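Local structure of splicing factor U2AF 35 KDA subunit (1JMT) at residues T45-K50 and I86-R91; Q2-L7 and E82-D87. The protein pairs with the large U2AF subunit and helps select the 3' splice site in pre-mRNA, recruiting U2 snRNP to the branch point. The protein carries 1 engineered substitution. All blocks are in the same frame, centred on the assembly; numbering follows the deposited sequence.

Contact 1 (T45-K50 and I86-R91); sequences TEMEEK and IDLNNR
E46 and R91 form the ionic part of this contact, reaching toward each other from opposite directions. NH1 and NH2 both turn to one oxygen: E46 OE2 lies 3.0 Å from R91 NH1, with an N-H...O angle of 156°, and a weak bond joins R91 NH2 to E46 OE2 at 3.4 Å. The carboxylate carbon lies in the guanidinium plane at its edge; the two planes stand 76° apart. OE2 is modelled too close to K50, which makes its exact position doubtful. In E46, chi1 of -178° sets CG anti to the backbone N, and the bend at chi2 then brings the carboxylate to the arginine. Outside the segments, R91 NH1 bonds to Y51 OH and NH2 to an acidic side chain of the bound peptide. Replaced by alanine, E46 would be likely to leave the guanidinium without this carboxylate and with fewer partners to fix its rotation, though Y51 and the peptide would remain.

The apolar part is a methyl contact. M47 CB points away from 86-91, but the chain turns back to set M47 CE 4.2 Å from L88 CD2; M47 also touches V73 and F75, L88 I98 and A100.

E46 and M47 also pack on an aromatic peptide side chain. Acidic helix and arginine together match the peptide site of a U2AF homology motif, where R91 begins the Arg-X-Phe signature.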
ATOM      1  N   THR A  45       8.225   6.955  -0.327  1.00 34.28           N
ATOM      2  CA  THR A  45       8.316   8.413  -0.322  1.00 34.47           C
ATOM      3  C   THR A  45       7.207   9.052   0.504  1.00 34.12           C
ATOM      4  O   THR A  45       7.459   9.940   1.322  1.00 34.98           O
ATOM      5  CB  THR A  45       8.267   8.976  -1.751  1.00 39.72           C
ATOM      6  OG1 THR A  45       9.445   8.569  -2.456  1.00 43.45           O
ATOM      7  CG2 THR A  45       8.191  10.502  -1.730  1.00 41.65           C
ATOM      8  N   GLU A  46       5.979   8.603   0.289  1.00 29.60           N
ATOM      9  CA  GLU A  46       4.858   9.141   1.042  1.00 32.47           C
ATOM     10  C   GLU A  46       5.029   8.840   2.533  1.00 32.79           C
ATOM     11  O   GLU A  46       4.760   9.705   3.371  1.00 29.21           O
ATOM     12  CB  GLU A  46       3.542   8.552   0.523  1.00 32.01           C
ATOM     13  CG  GLU A  46       2.289   9.080   1.219  1.00 37.39           C
ATOM     14  CD  GLU A  46       2.087  10.591   1.058  1.00 42.80           C
ATOM     15  OE1 GLU A  46       2.586  11.171   0.074  1.00 35.55           O
ATOM     16  OE2 GLU A  46       1.409  11.194   1.915  1.00 42.39           O
ATOM     17  N   MET A  47       5.486   7.631   2.871  1.00 32.51           N
ATOM     18  CA  MET A  47       5.677   7.273   4.285  1.00 32.99           C
ATOM     19  C   MET A  47       6.634   8.238   4.974  1.00 36.80           C
ATOM     20  O   MET A  47       6.375   8.695   6.093  1.00 35.69           O
ATOM     21  CB  MET A  47       6.224   5.846   4.441  1.00 31.01           C
ATOM     22  CG  MET A  47       5.269   4.735   4.012  1.00 29.30           C
ATOM     23  SD  MET A  47       3.693   4.776   4.893  1.00 31.14           S
ATOM     24  CE  MET A  47       2.700   5.633   3.686  1.00 31.37           C
ATOM     25  N   GLU A  48       7.737   8.552   4.304  1.00 37.90           N
ATOM     26  CA  GLU A  48       8.726   9.463   4.868  1.00 45.01           C
ATOM     27  C   GLU A  48       8.294  10.920   4.792  1.00 44.09           C
ATOM     28  O   GLU A  48       8.577  11.693   5.684  1.00 45.62           O
ATOM     29  CB  GLU A  48      10.078   9.290   4.165  1.00 43.29           C
ATOM     30  CG  GLU A  48      10.713   7.938   4.411  1.00 45.17           C
ATOM     31  CD  GLU A  48      12.167   8.044   4.829  1.00 54.61           C
ATOM     32  OE1 GLU A  48      12.983   8.518   4.009  1.00 59.07           O
ATOM     33  OE2 GLU A  48      12.492   7.658   5.977  1.00 43.25           O
ATOM     34  N   GLU A  49       7.609  11.286   3.720  1.00 47.65           N
ATOM     35  CA  GLU A  49       7.162  12.661   3.535  1.00 49.57           C
ATOM     36  C   GLU A  49       6.108  13.099   4.552  1.00 48.13           C
ATOM     37  O   GLU A  49       6.220  14.170   5.150  1.00 48.74           O
ATOM     38  CB  GLU A  49       6.615  12.838   2.113  1.00 60.40           C
ATOM     39  CG  GLU A  49       7.242  13.981   1.327  1.00 73.91           C
ATOM     40  CD  GLU A  49       6.844  15.348   1.857  1.00 83.02           C
ATOM     41  OE1 GLU A  49       5.638  15.678   1.805  1.00 87.81           O
ATOM     42  OE2 GLU A  49       7.737  16.091   2.325  1.00 87.65           O
ATOM     43  N   LYS A  50       5.094  12.273   4.774  1.00 45.15           N
ATOM     44  CA  LYS A  50       4.038  12.660   5.695  1.00 45.40           C
ATOM     45  C   LYS A  50       3.958  11.997   7.063  1.00 42.89           C
ATOM     46  O   LYS A  50       3.403  12.585   7.987  1.00 45.53           O
ATOM     47  CB  LYS A  50       2.680  12.529   4.995  1.00 51.87           C
ATOM     48  CG  LYS A  50       2.519  13.489   3.819  1.00 67.97           C
ATOM     49  CD  LYS A  50       1.089  13.520   3.303  1.00 75.54           C
ATOM     50  CE  LYS A  50       0.953  14.391   2.060  1.00 76.23           C
ATOM     51  NZ  LYS A  50       1.271  15.820   2.348  1.00 80.76           N
ATOM     52  N   ILE A  86      -3.838   5.645  11.813  1.00 41.90           N
ATOM     53  CA  ILE A  86      -5.058   6.433  11.917  1.00 42.48           C
ATOM     54  C   ILE A  86      -5.316   7.258  10.654  1.00 39.53           C
ATOM     55  O   ILE A  86      -6.404   7.198  10.075  1.00 38.88           O
ATOM     56  CB  ILE A  86      -4.997   7.383  13.135  1.00 47.17           C
ATOM     57  CG1 ILE A  86      -4.843   6.566  14.419  1.00 46.68           C
ATOM     58  CG2 ILE A  86      -6.263   8.232  13.203  1.00 48.06           C
ATOM     59  CD1 ILE A  86      -4.428   7.391  15.618  1.00 44.89           C
ATOM     60  N   ASP A  87      -4.318   8.021  10.220  1.00 32.57           N
ATOM     61  CA  ASP A  87      -4.497   8.838   9.028  1.00 36.57           C
ATOM     62  C   ASP A  87      -4.686   7.999   7.766  1.00 35.57           C
ATOM     63  O   ASP A  87      -5.544   8.304   6.933  1.00 37.78           O
ATOM     64  CB  ASP A  87      -3.311   9.793   8.837  1.00 35.47           C
ATOM     65  CG  ASP A  87      -3.543  10.781   7.705  1.00 40.84           C
ATOM     66  OD1 ASP A  87      -4.536  11.539   7.775  1.00 42.87           O
ATOM     67  OD2 ASP A  87      -2.746  10.803   6.743  1.00 32.91           O
ATOM     68  N   LEU A  88      -3.890   6.942   7.624  1.00 34.37           N
ATOM     69  CA  LEU A  88      -3.978   6.084   6.441  1.00 29.07           C
ATOM     70  C   LEU A  88      -5.336   5.419   6.302  1.00 30.57           C
ATOM     71  O   LEU A  88      -5.801   5.160   5.189  1.00 25.81           O
ATOM     72  CB  LEU A  88      -2.875   5.022   6.468  1.00 28.18           C
ATOM     73  CG  LEU A  88      -1.488   5.568   6.109  1.00 30.90           C
ATOM     74  CD1 LEU A  88      -0.405   4.621   6.589  1.00 34.41           C
ATOM     75  CD2 LEU A  88      -1.407   5.776   4.605  1.00 28.67           C
ATOM     76  N   ASN A  89      -5.975   5.126   7.428  1.00 27.89           N
ATOM     77  CA  ASN A  89      -7.279   4.506   7.369  1.00 29.34           C
ATOM     78  C   ASN A  89      -8.350   5.494   6.899  1.00 29.47           C
ATOM     79  O   ASN A  89      -9.489   5.105   6.646  1.00 25.54           O
ATOM     80  CB  ASN A  89      -7.647   3.882   8.718  1.00 31.94           C
ATOM     81  CG  ASN A  89      -7.121   2.465   8.851  1.00 32.37           C
ATOM     82  OD1 ASN A  89      -7.277   1.659   7.939  1.00 33.90           O
ATOM     83  ND2 ASN A  89      -6.502   2.154   9.983  1.00 34.22           N
ATOM     84  N   ASN A  90      -7.967   6.766   6.783  1.00 25.14           N
ATOM     85  CA  ASN A  90      -8.855   7.816   6.289  1.00 33.46           C
ATOM     86  C   ASN A  90      -8.452   8.237   4.870  1.00 32.72           C
ATOM     87  O   ASN A  90      -8.825   9.321   4.412  1.00 32.64           O
ATOM     88  CB  ASN A  90      -8.807   9.055   7.195  1.00 35.95           C
ATOM     89  CG  ASN A  90      -9.428   8.807   8.554  1.00 40.97           C
ATOM     90  OD1 ASN A  90     -10.446   8.132   8.660  1.00 45.09           O
ATOM     91  ND2 ASN A  90      -8.825   9.365   9.599  1.00 41.71           N
ATOM     92  N   ARG A  91      -7.691   7.394   4.174  1.00 29.92           N
ATOM     93  CA  ARG A  91      -7.257   7.743   2.819  1.00 30.62           C
ATOM     94  C   ARG A  91      -7.533   6.679   1.765  1.00 30.12           C
ATOM     95  O   ARG A  91      -7.740   5.500   2.073  1.00 28.74           O
ATOM     96  CB  ARG A  91      -5.756   8.062   2.801  1.00 25.28           C
ATOM     97  CG  ARG A  91      -5.335   9.194   3.714  1.00 28.66           C
ATOM     98  CD  ARG A  91      -3.816   9.413   3.677  1.00 28.48           C
ATOM     99  NE  ARG A  91      -3.353   9.905   2.380  1.00 27.73           N
ATOM    100  CZ  ARG A  91      -2.082  10.148   2.082  1.00 27.35           C
ATOM    101  NH1 ARG A  91      -1.133   9.943   2.989  1.00 30.28           N
ATOM    102  NH2 ARG A  91      -1.758  10.606   0.879  1.00 30.76           N
TER

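Contact 2 (Q2-L7 and E82-D87); sequences QTIALL and EKAVID
I4 alone carries the strand side of this contact, meeting V85 and A84 on the helix. In sequence order, T3 precedes it and is pinned by the backbone to S103, while its side chain lies against K74. Next comes I4, whose CB points at the helix; I4 CA stands 6.8 Å from V85 CA. The two branches of I4 divide the work. I4 CG2 meets V85 CG2 at 3.5 Å, and I4 CB is 3.9 Å from that same V85 CG2; the two side chains run antiparallel as they pass, methyl beside methyl. CG1 lies between the backbone N and the carbonyl carbon (chi1 71°), and the extended chain carries I4 CD1 to 4.2 Å from A84 CB. On the helix side, V85 turns CG2 anti to its own carbonyl carbon, the rotation that offers this methyl to the strand, while the bare CB of A84 is directed at it. The interface is therefore purely apolar, with 115 Å² buried. After I4, A5 turns its methyl from the helix and onto Y72, and L6 brings the end of its side chain to L88 of the helix and also packs on I98 and A100 of strand 96-102. The strand pairs with 68-75 through I4 and L6 and with 96-102 through A5, which places it centrally in the sheet, while helix 78-88 lies over the face that I4 presents, with A81 also against I4.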
ATOM      1  N   GLN A   2       6.208  -0.532  16.121  1.00 57.18           N
ATOM      2  CA  GLN A   2       6.746   0.481  15.211  1.00 54.48           C
ATOM      3  C   GLN A   2       6.403   0.088  13.779  1.00 49.56           C
ATOM      4  O   GLN A   2       6.679   0.824  12.834  1.00 48.22           O
ATOM      5  CB  GLN A   2       8.268   0.562  15.330  1.00 55.17           C
ATOM      6  CG  GLN A   2       8.789   0.875  16.712  1.00 60.44           C
ATOM      7  CD  GLN A   2      10.281   0.632  16.815  1.00 61.58           C
ATOM      8  OE1 GLN A   2      11.080   1.296  16.154  1.00 59.35           O
ATOM      9  NE2 GLN A   2      10.664  -0.335  17.642  1.00 66.15           N
ATOM     10  N   THR A   3       5.805  -1.086  13.631  1.00 47.39           N
ATOM     11  CA  THR A   3       5.458  -1.596  12.320  1.00 48.92           C
ATOM     12  C   THR A   3       3.968  -1.528  12.009  1.00 44.93           C
ATOM     13  O   THR A   3       3.135  -1.876  12.845  1.00 39.67           O
ATOM     14  CB  THR A   3       5.905  -3.057  12.178  1.00 45.00           C
ATOM     15  OG1 THR A   3       7.269  -3.179  12.591  1.00 51.19           O
ATOM     16  CG2 THR A   3       5.781  -3.509  10.732  1.00 50.88           C
ATOM     17  N   ILE A   4       3.652  -1.070  10.801  1.00 39.44           N
ATOM     18  CA  ILE A   4       2.273  -0.984  10.338  1.00 32.17           C
ATOM     19  C   ILE A   4       2.149  -1.886   9.107  1.00 31.56           C
ATOM     20  O   ILE A   4       3.147  -2.200   8.458  1.00 32.87           O
ATOM     21  CB  ILE A   4       1.883   0.458   9.930  1.00 33.64           C
ATOM     22  CG1 ILE A   4       2.588   0.857   8.626  1.00 31.76           C
ATOM     23  CG2 ILE A   4       2.257   1.430  11.043  1.00 32.26           C
ATOM     24  CD1 ILE A   4       2.099   2.183   8.050  1.00 29.83           C
ATOM     25  N   ALA A   5       0.928  -2.309   8.804  1.00 31.38           N
ATOM     26  CA  ALA A   5       0.670  -3.153   7.646  1.00 29.52           C
ATOM     27  C   ALA A   5      -0.436  -2.550   6.797  1.00 28.06           C
ATOM     28  O   ALA A   5      -1.474  -2.155   7.320  1.00 28.65           O
ATOM     29  CB  ALA A   5       0.257  -4.551   8.097  1.00 28.14           C
ATOM     30  N   LEU A   6      -0.200  -2.467   5.492  1.00 26.97           N
ATOM     31  CA  LEU A   6      -1.193  -1.957   4.557  1.00 27.60           C
ATOM     32  C   LEU A   6      -1.651  -3.231   3.853  1.00 33.59           C
ATOM     33  O   LEU A   6      -0.925  -3.813   3.043  1.00 31.95           O
ATOM     34  CB  LEU A   6      -0.549  -0.965   3.590  1.00 31.57           C
ATOM     35  CG  LEU A   6       0.146   0.215   4.286  1.00 33.56           C
ATOM     36  CD1 LEU A   6       0.692   1.163   3.234  1.00 37.13           C
ATOM     37  CD2 LEU A   6      -0.838   0.946   5.199  1.00 38.40           C
ATOM     38  N   LEU A   7      -2.857  -3.671   4.201  1.00 29.90           N
ATOM     39  CA  LEU A   7      -3.409  -4.921   3.701  1.00 34.16           C
ATOM     40  C   LEU A   7      -3.855  -4.985   2.249  1.00 34.83           C
ATOM     41  O   LEU A   7      -4.676  -4.184   1.789  1.00 36.26           O
ATOM     42  CB  LEU A   7      -4.557  -5.363   4.617  1.00 33.91           C
ATOM     43  CG  LEU A   7      -4.170  -5.363   6.105  1.00 40.88           C
ATOM     44  CD1 LEU A   7      -5.376  -5.709   6.959  1.00 40.47           C
ATOM     45  CD2 LEU A   7      -3.039  -6.355   6.345  1.00 40.26           C
ATOM     46  N   GLU A  82       1.775   4.729  14.947  1.00 45.62           N
ATOM     47  CA  GLU A  82       0.414   4.823  15.452  1.00 49.01           C
ATOM     48  C   GLU A  82      -0.381   5.922  14.765  1.00 46.29           C
ATOM     49  O   GLU A  82      -1.580   5.774  14.534  1.00 42.67           O
ATOM     50  CB  GLU A  82       0.426   5.052  16.968  1.00 55.02           C
ATOM     51  CG  GLU A  82       1.096   3.925  17.741  1.00 66.36           C
ATOM     52  CD  GLU A  82       1.090   4.150  19.243  1.00 73.54           C
ATOM     53  OE1 GLU A  82       1.528   5.235  19.684  1.00 76.61           O
ATOM     54  OE2 GLU A  82       0.655   3.239  19.981  1.00 75.08           O
ATOM     55  N   LYS A  83       0.282   7.024  14.437  1.00 44.85           N
ATOM     56  CA  LYS A  83      -0.399   8.119  13.763  1.00 44.02           C
ATOM     57  C   LYS A  83      -0.614   7.820  12.285  1.00 43.21           C
ATOM     58  O   LYS A  83      -1.601   8.263  11.692  1.00 42.54           O
ATOM     59  CB  LYS A  83       0.391   9.417  13.920  1.00 49.08           C
ATOM     60  CG  LYS A  83       0.281  10.036  15.310  1.00 59.57           C
ATOM     61  CD  LYS A  83       1.089  11.321  15.400  1.00 67.80           C
ATOM     62  CE  LYS A  83       1.036  11.912  16.797  1.00 72.17           C
ATOM     63  NZ  LYS A  83       1.904  13.116  16.923  1.00 75.95           N
ATOM     64  N   ALA A  84       0.311   7.073  11.687  1.00 36.73           N
ATOM     65  CA  ALA A  84       0.189   6.727  10.279  1.00 35.99           C
ATOM     66  C   ALA A  84      -1.049   5.865  10.087  1.00 34.89           C
ATOM     67  O   ALA A  84      -1.843   6.094   9.177  1.00 35.63           O
ATOM     68  CB  ALA A  84       1.426   5.973   9.801  1.00 25.66           C
ATOM     69  N   VAL A  85      -1.211   4.875  10.959  1.00 37.94           N
ATOM     70  CA  VAL A  85      -2.351   3.971  10.877  1.00 40.66           C
ATOM     71  C   VAL A  85      -3.677   4.727  10.867  1.00 42.34           C
ATOM     72  O   VAL A  85      -4.530   4.487  10.010  1.00 44.25           O
ATOM     73  CB  VAL A  85      -2.336   2.965  12.043  1.00 37.04           C
ATOM     74  CG1 VAL A  85      -3.608   2.126  12.036  1.00 34.72           C
ATOM     75  CG2 VAL A  85      -1.116   2.060  11.915  1.00 38.84           C
ATOM     76  N   ILE A  86      -3.838   5.645  11.813  1.00 41.90           N
ATOM     77  CA  ILE A  86      -5.058   6.433  11.917  1.00 42.48           C
ATOM     78  C   ILE A  86      -5.316   7.258  10.654  1.00 39.53           C
ATOM     79  O   ILE A  86      -6.404   7.198  10.075  1.00 38.88           O
ATOM     80  CB  ILE A  86      -4.997   7.383  13.135  1.00 47.17           C
ATOM     81  CG1 ILE A  86      -4.843   6.566  14.419  1.00 46.68           C
ATOM     82  CG2 ILE A  86      -6.263   8.232  13.203  1.00 48.06           C
ATOM     83  CD1 ILE A  86      -4.428   7.391  15.618  1.00 44.89           C
ATOM     84  N   ASP A  87      -4.318   8.021  10.220  1.00 32.57           N
ATOM     85  CA  ASP A  87      -4.497   8.838   9.028  1.00 36.57           C
ATOM     86  C   ASP A  87      -4.686   7.999   7.766  1.00 35.57           C
ATOM     87  O   ASP A  87      -5.544   8.304   6.933  1.00 37.78           O
ATOM     88  CB  ASP A  87      -3.311   9.793   8.837  1.00 35.47           C
ATOM     89  CG  ASP A  87      -3.543  10.781   7.705  1.00 40.84           C
ATOM     90  OD1 ASP A  87      -4.536  11.539   7.775  1.00 42.87           O
ATOM     91  OD2 ASP A  87      -2.746  10.803   6.743  1.00 32.91           O
TER

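In the fold
From the N terminus, strand 3-11 starts contact 2, whose loop closes only when helix 78-88 returns over it, 74 residues later. Helix 22-51 lies inside that loop, and its last turns start contact 1, which closes across 35 residues holding strands 54-59 and 68-75. The two loops overlap and converge on one helix, contact 1 closing a few residues beyond contact 2, at L88 and R91. Both finish on helix 78-88, contact 1 running on into the turn that follows it; they share I86 and D87, and their centres are about 8 Å apart. L88 joins them: L88 CD1 is 3.8 Å from I4 CD1. Helix 78-88 thus ties the central strand to the long helix, completing the two-helix layer of the RRM.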